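Local coordinates for fiber protein (Snake adenovirus 1, PDB 4D0U) that forms trimeric spikes at the capsid vertices, whose head domain, the part described here, probably makes the first attachment to a host-cell receptor, at residues 94-99 against 103-108. The protein carries 2 engineered substitutions. Sequence-based numbering, arbitrary orientation. Where two conformers were deposited one is given.
Sequences SSFLTA and GRWLIA
Trp-105 meets Leu-97 and Phe-96 of helix 91-98 across this buried contact. Ahead of it in the chain, Gly-103 lies, with a positive phi, in the turn between the helix and strand 105-109; water 1 donates to Gly-103 O at 2.9 Å and, more weakly, to Leu-97 O at 3.3 Å. Arg-104 starts its side chain away from the helix, and its NH1 forms a salt bridge with Glu-133 OE2 of a neighbouring subunit in the trimer. Trp-105 carries the contact. Its CG lies beside the backbone N (chi1 -59°), and the indole extends to the helix, where NE1 donates to Leu-97 O at 2.9 Å. The bond is nearly straight (166°), lies in the indole plane and lands on a carbonyl lone pair, giving both polar atoms a partner inside the buried contact. In the fibre head, helix 91-98 links strands 85-88 and 105-109, the two outermost strands of one antiparallel sheet; Leu-73 of the other sheet touches both Leu-97 and Trp-105. Leu-97 CD2 covers one face of the five-membered ring in a CH-pi contact, 4.1 Å from its centroid. At the far end of the indole, Trp-105 CH2 meets Phe-96 CE1 at 3.5 Å. Here the planes are nearly parallel (14°) but offset, so little of one ring lies over the other. His-100 adds an edge-to-face contact with Trp-105.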
ATOM      1  N   SER A  94      -1.661  12.264 -17.614  1.00 15.30           N
ATOM      2  CA  SER A  94      -0.445  13.060 -17.664  1.00 15.47           C
ATOM      3  C   SER A  94      -0.534  14.265 -16.743  1.00 15.33           C
ATOM      4  O   SER A  94       0.408  14.558 -16.034  1.00 15.30           O
ATOM      5  CB  SER A  94      -0.132  13.524 -19.092  1.00 15.23           C
ATOM      6  OG  SER A  94       0.059  12.428 -19.962  1.00 17.17           O
ATOM      7  N   SER A  95      -1.685  14.944 -16.732  1.00 15.55           N
ATOM      8  CA  SER A  95      -1.887  16.064 -15.820  1.00 15.92           C
ATOM      9  C   SER A  95      -1.758  15.629 -14.359  1.00 15.33           C
ATOM     10  O   SER A  95      -1.107  16.298 -13.567  1.00 16.99           O
ATOM     11  CB  SER A  95      -3.228  16.739 -16.103  0.50 16.19           C
ATOM     12  OG  SER A  95      -3.191  17.300 -17.410  0.50 17.25           O
ATOM     13  N   PHE A  96      -2.365  14.486 -14.032  1.00 15.15           N
ATOM     14  CA  PHE A  96      -2.271  13.944 -12.683  1.00 14.08           C
ATOM     15  C   PHE A  96      -0.803  13.662 -12.326  1.00 13.54           C
ATOM     16  O   PHE A  96      -0.337  14.016 -11.230  1.00 13.49           O
ATOM     17  CB  PHE A  96      -3.096  12.670 -12.582  1.00 13.52           C
ATOM     18  CG  PHE A  96      -3.137  12.069 -11.187  1.00 13.93           C
ATOM     19  CD1 PHE A  96      -2.186  11.118 -10.812  1.00 14.05           C
ATOM     20  CD2 PHE A  96      -4.150  12.394 -10.290  1.00 14.20           C
ATOM     21  CE1 PHE A  96      -2.240  10.540  -9.545  1.00 13.56           C
ATOM     22  CE2 PHE A  96      -4.203  11.816  -9.023  1.00 14.57           C
ATOM     23  CZ  PHE A  96      -3.239  10.888  -8.655  1.00 14.15           C
ATOM     24  N   LEU A  97      -0.073  13.035 -13.245  1.00 14.13           N
ATOM     25  CA  LEU A  97       1.324  12.652 -12.959  1.00 14.73           C
ATOM     26  C   LEU A  97       2.220  13.853 -12.742  1.00 15.61           C
ATOM     27  O   LEU A  97       3.148  13.830 -11.937  1.00 16.20           O
ATOM     28  CB  LEU A  97       1.899  11.783 -14.086  1.00 15.49           C
ATOM     29  CG  LEU A  97       1.277  10.399 -14.223  1.00 16.05           C
ATOM     30  CD1 LEU A  97       1.811   9.671 -15.455  1.00 16.87           C
ATOM     31  CD2 LEU A  97       1.515   9.581 -12.944  1.00 16.56           C
ATOM     32  N   THR A  98       1.940  14.932 -13.467  1.00 16.14           N
ATOM     33  CA  THR A  98       2.749  16.133 -13.370  1.00 17.37           C
ATOM     34  C   THR A  98       2.596  16.859 -12.034  1.00 16.69           C
ATOM     35  O   THR A  98       3.533  17.513 -11.574  1.00 18.02           O
ATOM     36  CB  THR A  98       2.371  17.074 -14.530  1.00 18.42           C
ATOM     37  OG1 THR A  98       2.816  16.460 -15.736  1.00 20.08           O
ATOM     38  CG2 THR A  98       3.064  18.421 -14.379  1.00 20.20           C
ATOM     39  N   ALA A  99       1.440  16.733 -11.385  0.50 15.96           N
ATOM     40  CA  ALA A  99       1.092  17.600 -10.245  0.50 16.39           C
ATOM     41  C   ALA A  99       1.899  17.357  -8.944  0.50 16.15           C
ATOM     42  O   ALA A  99       1.802  18.123  -7.987  0.50 17.82           O
ATOM     43  CB  ALA A  99      -0.400  17.523  -9.964  0.50 15.93           C
ATOM     44  N   GLY A 103       7.575  16.177  -8.723  1.00 14.49           N
ATOM     45  CA  GLY A 103       7.577  16.077 -10.185  1.00 13.76           C
ATOM     46  C   GLY A 103       7.659  14.649 -10.704  1.00 14.04           C
ATOM     47  O   GLY A 103       7.773  14.432 -11.909  1.00 14.65           O
ATOM     48  N   ARG A 104       7.555  13.675  -9.801  1.00 13.06           N
ATOM     49  CA  ARG A 104       7.632  12.250 -10.194  1.00 11.60           C
ATOM     50  C   ARG A 104       7.148  11.427  -9.001  1.00 11.37           C
ATOM     51  O   ARG A 104       6.917  11.981  -7.915  1.00 11.88           O
ATOM     52  CB  ARG A 104       9.057  11.836 -10.637  1.00 12.29           C
ATOM     53  CG  ARG A 104      10.248  12.269  -9.768  1.00 12.71           C
ATOM     54  CD  ARG A 104      10.221  11.684  -8.375  1.00 13.88           C
ATOM     55  NE  ARG A 104      11.516  11.862  -7.719  1.00 14.22           N
ATOM     56  CZ  ARG A 104      11.723  11.695  -6.424  1.00 15.51           C
ATOM     57  NH1 ARG A 104      10.720  11.347  -5.613  1.00 16.15           N
ATOM     58  NH2 ARG A 104      12.938  11.886  -5.943  1.00 15.54           N
ATOM     59  N   TRP A 105       6.974  10.128  -9.210  1.00 10.40           N
ATOM     60  CA  TRP A 105       6.323   9.250  -8.217  1.00 10.10           C
ATOM     61  C   TRP A 105       7.270   8.088  -7.906  1.00 10.09           C
ATOM     62  O   TRP A 105       7.374   7.149  -8.697  1.00 11.08           O
ATOM     63  CB  TRP A 105       5.020   8.700  -8.777  1.00 10.08           C
ATOM     64  CG  TRP A 105       4.070   9.806  -9.135  1.00 10.30           C
ATOM     65  CD1 TRP A 105       4.192  10.692 -10.204  1.00 10.62           C
ATOM     66  CD2 TRP A 105       2.871  10.172  -8.438  1.00 10.33           C
ATOM     67  NE1 TRP A 105       3.138  11.592 -10.171  1.00 10.95           N
ATOM     68  CE2 TRP A 105       2.321  11.304  -9.106  1.00 10.86           C
ATOM     69  CE3 TRP A 105       2.219   9.682  -7.295  1.00 11.11           C
ATOM     70  CZ2 TRP A 105       1.121  11.918  -8.682  1.00 11.72           C
ATOM     71  CZ3 TRP A 105       1.032  10.301  -6.862  1.00 11.04           C
ATOM     72  CH2 TRP A 105       0.496  11.413  -7.563  1.00 11.54           C
ATOM     73  N   LEU A 106       7.896   8.153  -6.737  1.00  9.65           N
ATOM     74  CA  LEU A 106       8.679   7.035  -6.190  1.00  9.11           C
ATOM     75  C   LEU A 106       7.714   5.931  -5.734  1.00  9.08           C
ATOM     76  O   LEU A 106       6.770   6.195  -4.965  1.00  9.16           O
ATOM     77  CB  LEU A 106       9.495   7.549  -5.005  1.00 10.27           C
ATOM     78  CG  LEU A 106      10.319   6.524  -4.252  1.00 10.80           C
ATOM     79  CD1 LEU A 106      11.417   5.936  -5.140  1.00 11.52           C
ATOM     80  CD2 LEU A 106      10.966   7.173  -3.019  1.00 11.45           C
ATOM     81  N   ILE A 107       7.908   4.710  -6.218  1.00  8.77           N
ATOM     82  CA  ILE A 107       6.896   3.666  -6.017  1.00  8.82           C
ATOM     83  C   ILE A 107       7.564   2.333  -5.696  1.00  8.64           C
ATOM     84  O   ILE A 107       8.473   1.899  -6.414  1.00 10.00           O
ATOM     85  CB  ILE A 107       5.905   3.603  -7.214  1.00  9.85           C
ATOM     86  CG1 ILE A 107       4.827   2.519  -6.984  1.00 10.10           C
ATOM     87  CG2 ILE A 107       6.640   3.406  -8.555  1.00 10.45           C
ATOM     88  CD1 ILE A 107       3.614   2.706  -7.905  1.00 11.92           C
ATOM     89  N   ALA A 108       7.127   1.695  -4.617  1.00  7.71           N
ATOM     90  CA  ALA A 108       7.659   0.399  -4.235  1.00  7.19           C
ATOM     91  C   ALA A 108       6.829  -0.724  -4.810  1.00  7.26           C
ATOM     92  O   ALA A 108       5.597  -0.754  -4.638  1.00  8.39           O
ATOM     93  CB  ALA A 108       7.654   0.297  -2.714  1.00  7.89           C
TER
HETATM   94  O   HOH W   1       5.834  13.436 -13.841  1.00 27.32           O